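Hypothetical oxidoreductase YDHF (Escherichia coli, PDB 1OG6) probably acts as an NADPH-dependent oxidoreductase of the aldo-keto reductase family, binding the nicotinamide cofactor in an alpha/beta barrel. Local coordinates at residues 4-7 with 12-15; 17-22 with 39-44; 59-64 with 80-85. All blocks are in the same frame, centred on the assembly; numbering follows the deposited sequence.

Contact 1 of 3, residues 4-7 with 12-15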
# COMPACT_ATOMS: atom_id res chain seq x y z
N ARG C 4 -8.99 29.52 -11.59
CA ARG C 4 -8.47 28.59 -12.57
C ARG C 4 -7.41 27.77 -11.85
O ARG C 4 -6.82 28.25 -10.89
CB ARG C 4 -7.83 29.37 -13.71
CG ARG C 4 -8.71 30.47 -14.26
CD ARG C 4 -9.13 30.18 -15.69
NE ARG C 4 -10.04 29.04 -15.78
CZ ARG C 4 -9.97 28.13 -16.74
NH1 ARG C 4 -9.03 28.22 -17.67
NH2 ARG C 4 -10.82 27.12 -16.75
N ILE C 5 -7.17 26.54 -12.30
CA ILE C 5 -6.19 25.71 -11.63
C ILE C 5 -5.52 24.68 -12.54
O ILE C 5 -6.19 23.79 -13.07
CB ILE C 5 -6.82 24.98 -10.43
CG1 ILE C 5 -5.78 24.12 -9.72
CG2 ILE C 5 -8.01 24.14 -10.88
CD1 ILE C 5 -6.26 23.53 -8.41
N THR C 6 -4.21 24.80 -12.73
CA THR C 6 -3.46 23.86 -13.56
C THR C 6 -3.47 22.54 -12.81
O THR C 6 -2.83 22.41 -11.77
CB THR C 6 -2.01 24.34 -13.76
OG1 THR C 6 -2.00 25.51 -14.59
CG2 THR C 6 -1.17 23.27 -14.40
N ILE C 7 -4.19 21.55 -13.33
CA ILE C 7 -4.31 20.27 -12.66
C ILE C 7 -3.05 19.42 -12.43
O ILE C 7 -2.96 18.73 -11.43
CB ILE C 7 -5.37 19.41 -13.36
CG1 ILE C 7 -4.98 19.18 -14.81
CG2 ILE C 7 -6.71 20.11 -13.30
CD1 ILE C 7 -5.95 18.29 -15.56
N PRO C 12 -3.13 20.86 -18.04
CA PRO C 12 -3.97 21.96 -18.51
C PRO C 12 -4.48 22.82 -17.37
O PRO C 12 -4.23 22.53 -16.21
CB PRO C 12 -5.10 21.23 -19.21
CG PRO C 12 -5.32 20.08 -18.30
CD PRO C 12 -3.91 19.61 -17.98
N GLU C 13 -5.21 23.88 -17.69
CA GLU C 13 -5.75 24.76 -16.68
C GLU C 13 -7.26 24.59 -16.67
O GLU C 13 -7.95 25.06 -17.57
CB GLU C 13 -5.40 26.22 -16.98
CG GLU C 13 -5.60 27.16 -15.79
CD GLU C 13 -5.49 28.63 -16.16
OE1 GLU C 13 -6.45 29.17 -16.75
OE2 GLU C 13 -4.45 29.26 -15.86
N PHE C 14 -7.78 23.91 -15.66
CA PHE C 14 -9.22 23.72 -15.57
C PHE C 14 -9.82 24.75 -14.64
O PHE C 14 -9.10 25.48 -13.97
CB PHE C 14 -9.54 22.32 -15.05
CG PHE C 14 -9.31 21.21 -16.04
CD1 PHE C 14 -9.44 21.44 -17.41
CD2 PHE C 14 -9.02 19.93 -15.62
CE1 PHE C 14 -9.28 20.41 -18.32
CE2 PHE C 14 -8.86 18.89 -16.53
CZ PHE C 14 -8.99 19.14 -17.87
N SER C 15 -11.14 24.81 -14.60
CA SER C 15 -11.85 25.73 -13.72
C SER C 15 -12.06 24.90 -12.47
O SER C 15 -12.51 23.78 -12.57
CB SER C 15 -13.19 26.12 -14.33
OG SER C 15 -14.05 25.00 -14.38
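Arg4 and Glu13 form the charged part of this contact. NH1 of Arg4 gives a bent hydrogen bond to OE1 of Glu13 (2.9 Å, 131° at the hydrogen), and OE1 receives it on the lone pair facing away from its other oxygen. In this salt bridge only NH1 and OE1 pair, consistent with group planes 84° apart. The Arg4 chain bends at chi2 and chi3, laying the guanidinium back across the neighbouring strand with O of Phe14 over one face, while NH2 forms a second salt bridge to Glu79. With an alanine at Arg4, Glu13 and Glu79 would probably both lose the cation they share. The backbones make an antiparallel beta hairpin, the kind of N-terminal element that in aldo-keto reductases closes the bottom of the (beta/alpha)8 barrel. Ile5 N reaches Phe14 O at 2.8 Å, Phe14 N reaches Ile5 O at 3.0 Å, and Ile7 N donates to Pro12 O at 3.0 Å. Arg4-Ser15 and Thr6-Glu13 are the non-hydrogen-bonded pairs. Apolar contacts gather around Ile7, whose CG1 and CD1 cross the CG-CD side of the Pro12 ring obliquely while CG2 meets the CD2 side of the Phe14 ring; Phe14 also touches Val81 and Leu258.

Contact 2 of 3, residues 17-22 with 39-44. With NAP (NADP nicotinamide-adenine-dinucleotide phosphate), chain F.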
# COMPACT_ATOMS: atom_id res chain seq x y z
N PHE C 17 -14.28 24.29 -10.46
CA PHE C 17 -15.52 23.52 -10.38
C PHE C 17 -15.76 23.04 -11.81
O PHE C 17 -15.83 23.84 -12.74
CB PHE C 17 -16.72 24.35 -9.92
CG PHE C 17 -16.91 24.40 -8.42
CD1 PHE C 17 -16.22 25.33 -7.64
CD2 PHE C 17 -17.79 23.53 -7.79
CE1 PHE C 17 -16.42 25.39 -6.25
CE2 PHE C 17 -17.98 23.59 -6.40
CZ PHE C 17 -17.29 24.52 -5.64
N VAL C 18 -15.85 21.72 -11.97
CA VAL C 18 -16.08 21.08 -13.26
C VAL C 18 -17.58 20.80 -13.38
O VAL C 18 -18.22 20.47 -12.39
CB VAL C 18 -15.32 19.74 -13.33
CG1 VAL C 18 -15.54 19.08 -14.65
CG2 VAL C 18 -13.84 19.96 -13.09
N MET C 19 -18.14 20.92 -14.58
CA MET C 19 -19.56 20.66 -14.78
C MET C 19 -19.71 19.26 -15.38
O MET C 19 -19.19 18.98 -16.44
CB MET C 19 -20.15 21.70 -15.73
CG MET C 19 -21.45 22.30 -15.26
SD MET C 19 -22.71 21.05 -14.99
CE MET C 19 -23.82 21.89 -13.94
N GLY C 20 -20.43 18.38 -14.69
CA GLY C 20 -20.58 17.02 -15.18
C GLY C 20 -21.88 16.70 -15.89
O GLY C 20 -22.96 16.97 -15.39
N TYR C 21 -21.76 16.09 -17.07
CA TYR C 21 -22.92 15.73 -17.86
C TYR C 21 -23.22 14.23 -17.89
O TYR C 21 -23.29 13.62 -18.95
CB TYR C 21 -22.76 16.25 -19.30
CG TYR C 21 -22.77 17.76 -19.38
CD1 TYR C 21 -21.60 18.50 -19.23
CD2 TYR C 21 -23.97 18.46 -19.53
CE1 TYR C 21 -21.62 19.89 -19.22
CE2 TYR C 21 -24.00 19.86 -19.52
CZ TYR C 21 -22.83 20.56 -19.36
OH TYR C 21 -22.86 21.93 -19.30
N TRP C 22 -23.41 13.64 -16.71
CA TRP C 22 -23.72 12.22 -16.61
C TRP C 22 -25.23 11.99 -16.67
O TRP C 22 -25.70 11.08 -17.35
CB TRP C 22 -23.14 11.64 -15.31
CG TRP C 22 -23.45 10.18 -15.08
CD1 TRP C 22 -23.59 9.20 -16.03
CD2 TRP C 22 -23.62 9.52 -13.81
NE1 TRP C 22 -23.83 7.99 -15.43
CE2 TRP C 22 -23.85 8.15 -14.07
CE3 TRP C 22 -23.58 9.96 -12.47
CZ2 TRP C 22 -24.05 7.22 -13.05
CZ3 TRP C 22 -23.78 9.02 -11.45
CH2 TRP C 22 -24.01 7.67 -11.75
N GLU C 39 -24.25 27.97 -21.53
CA GLU C 39 -23.79 29.36 -21.55
C GLU C 39 -23.79 29.92 -20.14
O GLU C 39 -22.75 30.31 -19.60
CB GLU C 39 -24.69 30.22 -22.42
CG GLU C 39 -24.35 30.17 -23.89
CD GLU C 39 -25.23 31.09 -24.69
OE1 GLU C 39 -25.42 32.25 -24.25
OE2 GLU C 39 -25.73 30.67 -25.76
N GLU C 40 -24.98 29.95 -19.54
CA GLU C 40 -25.14 30.46 -18.19
C GLU C 40 -24.05 29.93 -17.28
O GLU C 40 -23.42 30.69 -16.56
CB GLU C 40 -26.51 30.08 -17.64
CG GLU C 40 -27.65 30.86 -18.28
CD GLU C 40 -29.02 30.41 -17.81
OE1 GLU C 40 -29.45 29.30 -18.18
OE2 GLU C 40 -29.67 31.16 -17.05
N HIS C 41 -23.81 28.62 -17.34
CA HIS C 41 -22.82 28.03 -16.46
C HIS C 41 -21.36 28.37 -16.77
O HIS C 41 -20.58 28.53 -15.84
CB HIS C 41 -23.05 26.51 -16.35
CG HIS C 41 -22.21 25.66 -17.25
ND1 HIS C 41 -20.83 25.70 -17.24
CD2 HIS C 41 -22.55 24.65 -18.08
CE1 HIS C 41 -20.36 24.75 -18.03
NE2 HIS C 41 -21.38 24.10 -18.55
N LEU C 42 -20.97 28.49 -18.03
CA LEU C 42 -19.58 28.84 -18.27
C LEU C 42 -19.39 30.35 -18.23
O LEU C 42 -18.35 30.88 -18.60
CB LEU C 42 -19.03 28.22 -19.58
CG LEU C 42 -19.73 28.28 -20.94
CD1 LEU C 42 -19.92 29.71 -21.35
CD2 LEU C 42 -18.89 27.53 -21.97
N ASP C 43 -20.43 31.04 -17.75
CA ASP C 43 -20.40 32.50 -17.60
C ASP C 43 -20.09 32.76 -16.13
O ASP C 43 -19.79 33.89 -15.74
CB ASP C 43 -21.77 33.11 -17.94
CG ASP C 43 -22.01 33.23 -19.43
OD1 ASP C 43 -21.20 33.89 -20.11
OD2 ASP C 43 -23.02 32.67 -19.92
N LEU C 44 -20.20 31.71 -15.33
CA LEU C 44 -19.93 31.78 -13.90
C LEU C 44 -18.44 31.55 -13.72
O LEU C 44 -17.82 32.04 -12.78
CB LEU C 44 -20.70 30.69 -13.15
CG LEU C 44 -22.23 30.57 -13.27
CD1 LEU C 44 -22.64 29.20 -12.80
CD2 LEU C 44 -22.92 31.63 -12.46
PA NAP F . -23.36 14.62 -7.11
O1A NAP F . -23.41 13.89 -5.90
O2A NAP F . -22.68 15.96 -7.32
O5B NAP F . -24.86 14.86 -7.65
C5B NAP F . -25.84 15.32 -6.69
C4B NAP F . -27.20 14.79 -7.25
O4B NAP F . -28.17 15.26 -6.23
C3B NAP F . -27.69 15.47 -8.56
O3B NAP F . -28.23 14.42 -9.35
C2B NAP F . -28.76 16.48 -8.18
O2B NAP F . -29.91 16.43 -9.02
C1B NAP F . -29.16 16.12 -6.71
N9A NAP F . -29.22 17.33 -5.90
C8A NAP F . -28.39 18.43 -5.83
N7A NAP F . -28.78 19.35 -4.97
C5A NAP F . -29.94 18.81 -4.43
C6A NAP F . -30.81 19.32 -3.45
N6A NAP F . -30.70 20.49 -2.80
N1A NAP F . -31.93 18.53 -3.11
N3A NAP F . -31.31 16.76 -4.69
C4A NAP F . -30.22 17.55 -5.01
O3 NAP F . -22.73 13.69 -8.22
PN NAP F . -23.37 12.74 -9.30
O1N NAP F . -23.31 11.27 -9.20
O2N NAP F . -23.59 13.46 -10.60
O5D NAP F . -21.84 12.46 -9.75
C5D NAP F . -20.81 13.52 -9.88
C4D NAP F . -20.27 13.61 -11.30
O4D NAP F . -19.07 12.82 -11.50
C3D NAP F . -21.24 13.24 -12.48
O3D NAP F . -21.87 14.40 -13.04
O2D NAP F . -20.03 13.21 -14.66
C1D NAP F . -19.14 12.07 -12.76
N1N NAP F . -18.99 10.60 -12.46
C2N NAP F . -17.75 9.93 -12.63
C3N NAP F . -17.68 8.56 -12.36
C7N NAP F . -16.33 7.85 -12.54
O7N NAP F . -16.32 6.67 -12.31
N7N NAP F . -15.26 8.49 -12.93
C4N NAP F . -18.85 7.80 -11.93
C5N NAP F . -20.08 8.51 -11.77
C6N NAP F . -20.18 9.91 -12.03
P2B NAP F . -30.75 17.74 -9.47
O1X NAP F . -30.31 18.87 -10.40
O2X NAP F . -32.22 17.44 -9.28
O3X NAP F . -30.69 16.98 -10.78
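Met19, Tyr21 and His41 meet inside the first beta-alpha-beta crossover of the (beta/alpha)8 barrel, where strand 13-20 is backed by helix 31-42 before the chain returns as the parallel strand 48-50. The backbone evidence is direct: Met19 is hydrogen-bonded to Thr48 and Asp50 of that returning strand. On the helix side, Met19 lays its CG over the centre of the His41 imidazole, 3.7 Å from the centroid and 7° off the ring normal, a CH-pi contact. Its SD stands farther off, above the same ring at 5.0 Å from the centroid, because the chain bends at chi2 (-58°). Tyr21 approaches from the strand end and meets the imidazole edge to edge, OH and NE2 each lying near the plane of the other's ring. The hydrogen bond from NE2 of His41 to OH of Tyr21 is short at 2.7 Å but weak, since the angle at the hydrogen is 120°. ND1 of His41 has another weak bond, to Val46 O, and the two probably help to set the rotation of the imidazole. The Tyr21 ring also meets those of Phe64 and His51. Across the strand lies the cofactor. Gly20 CA is 3.6 Å from O3D of NADP, and a beta carbon there would collide with that hydroxyl oxygen. The nicotinamide turns its C5N-C6N edge onto one face of the Trp22 indole, near the rim of the benzene part, with CE3 of Trp22 3.4 Å from C6N of NADP, while O1N sits at the edge of the indole, in its plane.

Contact 3 of 3, residues 59-64 with 80-85; sequences QCEAAF and IVSKCG
Glu61 and Ser82 make the close part of this contact, a polar one buried between helix 60-69 and strand 79-87. Ser82 OG donates to Glu61 OE2 at 2.8 Å, meeting that oxygen nearly along its C-O axis. An extended glutamate chain beyond CG spans the gap between backbones whose nearest CA atoms, those of Glu61 and Ser82, are 8.8 Å apart; OG of Ser82 stands anti to the backbone N (chi1 -162°), which turns it toward the helix. The looser part is apolar: one edge of the Phe64 ring faces the isoleucine tip, with CE2 of Phe64 at 4.4 Å from CD1 of Ile80. Phe64 also meets the ring of His51. Both parts belong to the helix-on-strand layer of a beta-alpha-beta unit of the barrel. Lys83, the next residue along the strand, takes the opposite side, touching NADP and forming a salt bridge to Asp50 and a weak hydrogen bond to Tyr55, the probable proton donor. Helix 103-116 completes the glutamate site: OE2 of Glu61 is also hydrogen-bonded to Ser113, and OE1 weakly to Asn116. Ser82 donates to the buried carboxylate, which probably helps it stay charged, while burial would act the other way, leaving the net shift unsettled.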
# COMPACT_ATOMS: atom_id res chain seq x y z
N GLN C 59 -25.19 7.92 -25.16
CA GLN C 59 -25.96 8.99 -25.78
C GLN C 59 -25.58 10.41 -25.35
O GLN C 59 -25.69 11.34 -26.14
CB GLN C 59 -27.45 8.81 -25.49
CG GLN C 59 -28.09 7.62 -26.16
CD GLN C 59 -29.48 7.35 -25.63
OE1 GLN C 59 -29.65 7.01 -24.46
NE2 GLN C 59 -30.49 7.52 -26.49
N CYS C 60 -25.15 10.56 -24.10
CA CYS C 60 -24.79 11.86 -23.55
C CYS C 60 -23.79 12.69 -24.35
O CYS C 60 -23.98 13.91 -24.50
CB CYS C 60 -24.32 11.69 -22.11
SG CYS C 60 -25.65 11.26 -20.98
N GLU C 61 -22.72 12.07 -24.85
CA GLU C 61 -21.72 12.80 -25.64
C GLU C 61 -22.39 13.36 -26.89
O GLU C 61 -22.33 14.56 -27.16
CB GLU C 61 -20.59 11.89 -26.08
CG GLU C 61 -19.76 11.30 -25.00
CD GLU C 61 -18.50 10.69 -25.56
OE1 GLU C 61 -18.62 9.94 -26.55
OE2 GLU C 61 -17.41 10.98 -25.04
N ALA C 62 -23.01 12.46 -27.64
CA ALA C 62 -23.71 12.78 -28.87
C ALA C 62 -24.73 13.90 -28.64
O ALA C 62 -24.78 14.88 -29.39
CB ALA C 62 -24.40 11.54 -29.39
N ALA C 63 -25.54 13.76 -27.60
CA ALA C 63 -26.55 14.75 -27.28
C ALA C 63 -25.93 16.13 -27.10
O ALA C 63 -26.49 17.13 -27.54
CB ALA C 63 -27.28 14.35 -26.03
N PHE C 64 -24.77 16.16 -26.44
CA PHE C 64 -24.03 17.40 -26.16
C PHE C 64 -23.39 17.99 -27.42
O PHE C 64 -23.23 19.21 -27.55
CB PHE C 64 -22.94 17.11 -25.12
CG PHE C 64 -22.18 18.33 -24.66
CD1 PHE C 64 -22.73 19.22 -23.74
CD2 PHE C 64 -20.86 18.53 -25.06
CE1 PHE C 64 -21.99 20.29 -23.24
CE2 PHE C 64 -20.11 19.60 -24.56
CZ PHE C 64 -20.67 20.47 -23.65
N ILE C 80 -12.97 19.99 -22.54
CA ILE C 80 -13.77 18.79 -22.56
C ILE C 80 -12.97 17.63 -21.98
O ILE C 80 -11.82 17.40 -22.36
CB ILE C 80 -14.27 18.47 -23.98
CG1 ILE C 80 -15.20 19.60 -24.45
CG2 ILE C 80 -15.03 17.17 -24.01
CD1 ILE C 80 -15.87 19.35 -25.76
N VAL C 81 -13.58 16.94 -21.03
CA VAL C 81 -12.96 15.80 -20.37
C VAL C 81 -13.84 14.60 -20.67
O VAL C 81 -15.07 14.68 -20.58
CB VAL C 81 -12.91 15.99 -18.84
CG1 VAL C 81 -12.38 14.75 -18.17
CG2 VAL C 81 -12.04 17.17 -18.49
N SER C 82 -13.23 13.48 -21.03
CA SER C 82 -14.02 12.30 -21.31
C SER C 82 -13.21 11.09 -20.93
O SER C 82 -12.02 11.19 -20.65
CB SER C 82 -14.40 12.24 -22.79
OG SER C 82 -15.48 11.35 -23.00
N LYS C 83 -13.86 9.93 -20.91
CA LYS C 83 -13.19 8.70 -20.53
C LYS C 83 -13.53 7.60 -21.51
O LYS C 83 -14.28 7.81 -22.46
CB LYS C 83 -13.66 8.29 -19.13
CG LYS C 83 -13.93 9.49 -18.24
CD LYS C 83 -14.67 9.10 -16.98
CE LYS C 83 -15.17 10.34 -16.27
NZ LYS C 83 -16.22 11.03 -17.05
N CYS C 84 -12.97 6.43 -21.26
CA CYS C 84 -13.20 5.26 -22.10
C CYS C 84 -12.51 4.11 -21.39
O CYS C 84 -11.53 4.32 -20.68
CB CYS C 84 -12.58 5.44 -23.49
SG CYS C 84 -10.80 5.12 -23.56
N GLY C 85 -13.01 2.89 -21.58
CA GLY C 85 -12.39 1.76 -20.93
C GLY C 85 -13.39 0.86 -20.27
O GLY C 85 -13.03 -0.09 -19.57

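From the N terminus, contact 1 closes the shortest loop, the hairpin turn between 4-7 and 12-15. The same strand, 13-20, then runs on into contact 2, which closes the connection from 17-22 to the end of helix 31-42. Contact 3 closes a third loop, from helix 60-69 to strand 79-87. The three follow one another in series, none enclosing or crossing another, yet all reach one barrel sheet. Phe14 CZ packs against Val81 CG2 at 3.7 Å, joining contacts 1 and 3 through the barrel, and Tyr21 CZ lies 4.0 Å from Phe64 CE1, joining contacts 2 and 3 on its outer layer. Together they tie the hairpin floor to two successive strand-helix layers of the barrel wall.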